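Local atomic coordinates of metallocarboxypeptidase (Trypanosoma cruzi, PDB entry 3DWC), a protein that probably removes C-terminal amino acids other than proline from peptides with broad specificity, as a metal-dependent carboxypeptidase of the M32 family. Residues Q342-G347 against D352-C357; K4-L9 against K78-N83. All coordinates share one frame; numbering follows the deposited sequence.

Overall arrangement
From the N terminus the chain forms helix 3-32; after helices 39-57 and 60-71, residues 78-83 at the start of helix 78-95 come back to residues 4-9 (interaction 2). That closes a mostly helical excursion of 68 residues and joins the starts of helices 3-32 and 78-95. Farther on, beyond the helices that carry the cobalt ligands His267, His271 and Glu298, interaction 1 closes a short loop, with four residues between 342-347 and 352-357. It pairs two parts of the connection from helix 334-341 to helix 358-374, against helices 168-196 and 490-501. The contacts are in series, neither nested nor crossed. The centres of interactions 1 and 2 lie about 46 Å apart, on opposite sides of the chain's centre.

Interaction 1 of 2, residues Q342-G347 against D352-C357; sequences QRVSPG and DADELC
Asp354 reaches across to residues 343-345 with CB, CG and OD1. Its CB lies 3.5 Å from Arg343 O, and CG, set between the backbone N and the carbonyl carbon (chi1 60°), lies 3.9 Å from Val344 CA. OD1 then accepts the backbone N-H of Ser345, at 2.8 Å from Ser345 N and with an angle of 169° at the hydrogen; the donor arrives nearly along the C-O axis. A water also donates weakly to OD1, while giving its other hydrogen to Ser345 O and accepting from Asp354 N, and so joins the two backbones beside the direct bond. OD2 turns back into its own segment and takes the N-H of Cys357 at 3.1 Å from Cys357 N, on the syn side but 34° out of the carboxylate plane, with a weak bond from Leu356 N. Both oxygens are thus held, which fixes the rotation of the carboxylate. Next to this polar centre, Val344 CG1 and CG2 each lie 4.1 Å from Leu356 CD2, and Cys357 SG packs 3.8 Å from Pro346 CG. Helix 168-196 covers this apolar side through Leu182, Leu186 and Val189. The bond from Cys357 N, three residues on, to OD2 makes an Asx motif, formed in the loop just before helix 358-374.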
loop_
_atom_site.group_PDB
_atom_site.type_symbol
_atom_site.label_atom_id
_atom_site.label_comp_id
_atom_site.label_asym_id
_atom_site.label_seq_id
_atom_site.Cartn_x
_atom_site.Cartn_y
_atom_site.Cartn_z
ATOM N N GLN B 342 29.212 -3.087 22.441
ATOM C CA GLN B 342 29.758 -1.801 22.965
ATOM C C GLN B 342 31.151 -1.510 22.432
ATOM O O GLN B 342 31.851 -0.650 22.938
ATOM C CB GLN B 342 29.816 -1.780 24.489
ATOM C CG GLN B 342 28.426 -1.722 25.140
ATOM C CD GLN B 342 28.472 -1.632 26.644
ATOM O OE1 GLN B 342 29.530 -1.450 27.247
ATOM N NE2 GLN B 342 27.303 -1.717 27.268
ATOM N N ARG B 343 31.566 -2.252 21.417
ATOM C CA ARG B 343 32.921 -2.090 20.874
ATOM C C ARG B 343 33.088 -0.697 20.288
ATOM O O ARG B 343 32.191 -0.212 19.621
ATOM C CB ARG B 343 33.185 -3.115 19.777
ATOM C CG ARG B 343 34.673 -3.197 19.430
ATOM C CD ARG B 343 34.864 -3.807 18.071
ATOM N NE ARG B 343 35.385 -5.167 18.122
ATOM C CZ ARG B 343 34.705 -6.283 17.841
ATOM N NH1 ARG B 343 33.394 -6.267 17.503
ATOM N NH2 ARG B 343 35.360 -7.438 17.903
ATOM N N VAL B 344 34.220 -0.071 20.583
ATOM C CA VAL B 344 34.524 1.277 20.129
ATOM C C VAL B 344 35.623 1.201 19.084
ATOM O O VAL B 344 36.728 0.727 19.364
ATOM C CB VAL B 344 34.902 2.216 21.302
ATOM C CG1 VAL B 344 35.380 3.550 20.777
ATOM C CG2 VAL B 344 33.677 2.414 22.213
ATOM N N SER B 345 35.292 1.650 17.878
ATOM C CA SER B 345 36.220 1.621 16.748
ATOM C C SER B 345 35.918 2.747 15.770
ATOM O O SER B 345 35.018 2.637 14.947
ATOM C CB SER B 345 36.141 0.294 16.005
ATOM O OG SER B 345 37.292 0.211 15.195
ATOM N N PRO B 346 36.655 3.857 15.875
ATOM C CA PRO B 346 36.378 4.991 15.005
ATOM C C PRO B 346 36.562 4.652 13.546
ATOM O O PRO B 346 37.403 3.860 13.209
ATOM C CB PRO B 346 37.406 6.014 15.435
ATOM C CG PRO B 346 37.726 5.636 16.804
ATOM C CD PRO B 346 37.731 4.156 16.815
ATOM N N GLY B 347 35.741 5.252 12.708
ATOM C CA GLY B 347 35.800 5.052 11.281
ATOM C C GLY B 347 35.296 6.291 10.548
ATOM O O GLY B 347 35.007 7.316 11.141
ATOM N N ASP B 352 27.778 3.905 10.057
ATOM C CA ASP B 352 28.370 2.741 10.692
ATOM C C ASP B 352 29.011 3.036 12.034
ATOM O O ASP B 352 29.773 2.212 12.526
ATOM C CB ASP B 352 29.453 2.144 9.778
ATOM C CG ASP B 352 28.911 1.708 8.418
ATOM O OD1 ASP B 352 27.685 1.429 8.319
ATOM O OD2 ASP B 352 29.720 1.636 7.456
ATOM N N ALA B 353 28.719 4.183 12.642
ATOM C CA ALA B 353 29.491 4.612 13.805
ATOM C C ALA B 353 28.914 4.045 15.088
ATOM O O ALA B 353 27.732 3.962 15.219
ATOM C CB ALA B 353 29.547 6.155 13.862
ATOM N N ASP B 354 29.767 3.704 16.045
ATOM C CA ASP B 354 29.299 3.169 17.311
ATOM C C ASP B 354 28.743 4.292 18.211
ATOM O O ASP B 354 28.782 5.457 17.844
ATOM C CB ASP B 354 30.426 2.370 17.982
ATOM C CG ASP B 354 31.686 3.214 18.273
ATOM O OD1 ASP B 354 32.754 2.793 17.812
ATOM O OD2 ASP B 354 31.619 4.268 18.979
ATOM N N GLU B 355 28.227 3.951 19.389
ATOM C CA GLU B 355 27.481 4.908 20.186
ATOM C C GLU B 355 28.357 6.111 20.562
ATOM O O GLU B 355 27.879 7.244 20.682
ATOM C CB GLU B 355 26.908 4.205 21.445
ATOM C CG GLU B 355 26.086 5.102 22.344
ATOM C CD GLU B 355 25.605 4.401 23.555
ATOM O OE1 GLU B 355 26.138 3.325 23.871
ATOM O OE2 GLU B 355 24.655 4.901 24.178
ATOM N N LEU B 356 29.640 5.878 20.772
ATOM C CA LEU B 356 30.532 6.926 21.260
ATOM C C LEU B 356 31.022 7.862 20.156
ATOM O O LEU B 356 31.103 9.077 20.355
ATOM C CB LEU B 356 31.709 6.286 22.030
ATOM C CG LEU B 356 32.670 7.166 22.839
ATOM C CD1 LEU B 356 32.027 7.902 24.020
ATOM C CD2 LEU B 356 33.826 6.326 23.367
ATOM N N CYS B 357 31.316 7.303 18.981
ATOM C CA CYS B 357 31.896 8.063 17.867
ATOM C C CYS B 357 30.870 8.844 17.122
ATOM O O CYS B 357 31.141 9.906 16.580
ATOM C CB CYS B 357 32.577 7.121 16.883
ATOM S SG CYS B 357 34.060 6.375 17.565
HETATM O O HOH W 1 32.598 3.833 15.220
#

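Interaction 2 of 2, residues K4-L9 against K78-N83; sequences KPYKEL and KLQRAN. With SO4 (sulfate ion), chain T.
Tyr6 OH receives the N-H of Asn83 ND2 at 3.0 Å, a nearly straight bond of 170° whose acceptor lies close to the amide plane of Asn83. Tyr6 OH also has a weak hydrogen bond with Glu10, while the amide of Asn83 is bonded as well to Gln286 and to the backbone N of Val288, which ties it to the loop after helix 259-276. The phenol gets there because CG is anti to the backbone N (chi1 168°), sending the ring straight across to helix 78-95. There it lies against Gln80: Tyr6 CZ is 3.6 Å from Gln80 CB, and Tyr6 CE2 is 3.7 Å from Gln80 CG. The contact is a crossing of two helix starts; the axes of the two short segments approach to 11.4 Å at 63°, a gap that the ring and the glutamine chain bridge. It packs the first turns of helix 3-32 against the start of helix 78-95 in this largely helical M32 fold, away from the metal site. Lys7, bent at chi2, brings CE to 3.9 Å from Gln80 NE2, and one water accepts from both Lys7 NZ and Gln80 NE2. NZ also pairs with Glu10, and Gln80 OE1 takes the backbone N-H of Glu77. On the side of helix 78-95 away from Tyr6, Arg81 NE donates to O1 of a sulfate, probably from the crystallisation liquor, at 3.0 Å.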
loop_
_atom_site.group_PDB
_atom_site.type_symbol
_atom_site.label_atom_id
_atom_site.label_comp_id
_atom_site.label_asym_id
_atom_site.label_seq_id
_atom_site.Cartn_x
_atom_site.Cartn_y
_atom_site.Cartn_z
ATOM N N LYS B 4 -16.093 28.774 16.197
ATOM C CA LYS B 4 -16.554 28.584 14.828
ATOM C C LYS B 4 -15.386 28.453 13.833
ATOM O O LYS B 4 -15.257 27.413 13.224
ATOM C CB LYS B 4 -17.541 29.682 14.430
ATOM C CG LYS B 4 -18.529 29.253 13.355
ATOM C CD LYS B 4 -19.650 30.290 13.213
ATOM C CE LYS B 4 -20.659 29.877 12.156
ATOM N NZ LYS B 4 -20.036 28.934 11.176
ATOM N N PRO B 5 -14.537 29.492 13.685
ATOM C CA PRO B 5 -13.380 29.378 12.783
ATOM C C PRO B 5 -12.363 28.328 13.194
ATOM O O PRO B 5 -11.779 27.687 12.318
ATOM C CB PRO B 5 -12.740 30.771 12.830
ATOM C CG PRO B 5 -13.229 31.377 14.097
ATOM C CD PRO B 5 -14.613 30.836 14.283
ATOM N N TYR B 6 -12.135 28.177 14.501
ATOM C CA TYR B 6 -11.252 27.127 15.008
ATOM C C TYR B 6 -11.766 25.731 14.607
ATOM O O TYR B 6 -11.005 24.923 14.033
ATOM C CB TYR B 6 -11.022 27.218 16.533
ATOM C CG TYR B 6 -10.359 25.948 17.055
ATOM C CD1 TYR B 6 -9.006 25.718 16.882
ATOM C CD2 TYR B 6 -11.111 24.946 17.626
ATOM C CE1 TYR B 6 -8.417 24.532 17.308
ATOM C CE2 TYR B 6 -10.537 23.767 18.042
ATOM C CZ TYR B 6 -9.199 23.557 17.886
ATOM O OH TYR B 6 -8.668 22.348 18.323
ATOM N N LYS B 7 -13.050 25.460 14.864
ATOM C CA LYS B 7 -13.656 24.190 14.458
ATOM C C LYS B 7 -13.637 23.974 12.923
ATOM O O LYS B 7 -13.482 22.837 12.434
ATOM C CB LYS B 7 -15.078 24.064 15.010
ATOM C CG LYS B 7 -15.128 23.732 16.514
ATOM C CD LYS B 7 -14.950 22.218 16.730
ATOM C CE LYS B 7 -14.517 21.879 18.139
ATOM N NZ LYS B 7 -14.455 20.390 18.336
ATOM N N GLU B 8 -13.786 25.059 12.172
ATOM C CA GLU B 8 -13.650 24.973 10.727
ATOM C C GLU B 8 -12.224 24.576 10.354
ATOM O O GLU B 8 -12.036 23.745 9.494
ATOM C CB GLU B 8 -14.040 26.289 10.066
ATOM C CG GLU B 8 -13.773 26.341 8.556
ATOM C CD GLU B 8 -14.700 25.447 7.751
ATOM O OE1 GLU B 8 -14.236 24.898 6.708
ATOM O OE2 GLU B 8 -15.878 25.292 8.169
ATOM N N LEU B 9 -11.224 25.156 11.016
ATOM C CA LEU B 9 -9.854 24.702 10.856
ATOM C C LEU B 9 -9.691 23.228 11.211
ATOM O O LEU B 9 -8.979 22.501 10.535
ATOM C CB LEU B 9 -8.871 25.560 11.643
ATOM C CG LEU B 9 -8.572 26.926 10.995
ATOM C CD1 LEU B 9 -8.195 27.960 12.047
ATOM C CD2 LEU B 9 -7.492 26.843 9.929
ATOM N N LYS B 78 -7.722 24.378 26.514
ATOM C CA LYS B 78 -6.267 24.531 26.577
ATOM C C LYS B 78 -5.588 23.832 25.404
ATOM O O LYS B 78 -4.713 24.393 24.754
ATOM C CB LYS B 78 -5.714 23.962 27.892
ATOM C CG LYS B 78 -4.257 24.336 28.179
ATOM C CD LYS B 78 -3.620 23.437 29.267
ATOM C CE LYS B 78 -3.110 24.263 30.470
ATOM N NZ LYS B 78 -2.945 23.434 31.728
ATOM N N LEU B 79 -6.007 22.599 25.182
ATOM C CA LEU B 79 -5.495 21.762 24.130
ATOM C C LEU B 79 -5.877 22.262 22.725
ATOM O O LEU B 79 -5.146 22.025 21.776
ATOM C CB LEU B 79 -5.986 20.327 24.348
ATOM C CG LEU B 79 -5.300 19.535 25.473
ATOM C CD1 LEU B 79 -5.838 18.117 25.484
ATOM C CD2 LEU B 79 -3.785 19.488 25.297
ATOM N N GLN B 80 -7.018 22.942 22.605
ATOM C CA GLN B 80 -7.450 23.558 21.353
ATOM C C GLN B 80 -6.563 24.743 21.065
ATOM O O GLN B 80 -6.158 24.965 19.928
ATOM C CB GLN B 80 -8.906 24.001 21.432
ATOM C CG GLN B 80 -9.873 22.867 21.568
ATOM C CD GLN B 80 -11.313 23.319 21.760
ATOM O OE1 GLN B 80 -11.580 24.340 22.409
ATOM N NE2 GLN B 80 -12.251 22.554 21.215
ATOM N N ARG B 81 -6.229 25.503 22.113
ATOM C CA ARG B 81 -5.262 26.597 21.979
ATOM C C ARG B 81 -3.910 26.087 21.488
ATOM O O ARG B 81 -3.303 26.688 20.616
ATOM C CB ARG B 81 -5.109 27.376 23.299
ATOM C CG ARG B 81 -6.354 28.112 23.758
ATOM C CD ARG B 81 -6.036 29.227 24.756
ATOM N NE ARG B 81 -5.508 28.658 25.980
ATOM C CZ ARG B 81 -6.234 28.253 27.019
ATOM N NH1 ARG B 81 -7.552 28.357 27.024
ATOM N NH2 ARG B 81 -5.618 27.719 28.068
ATOM N N ALA B 82 -3.429 24.975 22.033
ATOM C CA ALA B 82 -2.164 24.379 21.543
ATOM C C ALA B 82 -2.317 23.910 20.090
ATOM O O ALA B 82 -1.387 24.038 19.249
ATOM C CB ALA B 82 -1.755 23.197 22.387
ATOM N N ASN B 83 -3.493 23.354 19.803
ATOM C CA ASN B 83 -3.744 22.829 18.457
ATOM C C ASN B 83 -3.732 23.999 17.488
ATOM O O ASN B 83 -3.133 23.894 16.414
ATOM C CB ASN B 83 -5.045 22.026 18.427
ATOM C CG ASN B 83 -5.240 21.236 17.150
ATOM O OD1 ASN B 83 -4.293 20.660 16.592
ATOM N ND2 ASN B 83 -6.491 21.188 16.683
HETATM S S SO4 T . -2.107 28.582 27.098
HETATM O O1 SO4 T . -2.580 28.169 25.782
HETATM O O2 SO4 T . -2.910 29.678 27.640
HETATM O O3 SO4 T . -2.169 27.443 28.020
HETATM O O4 SO4 T . -0.745 29.088 26.953
HETATM O O HOH W 2 -11.609 20.086 19.852
#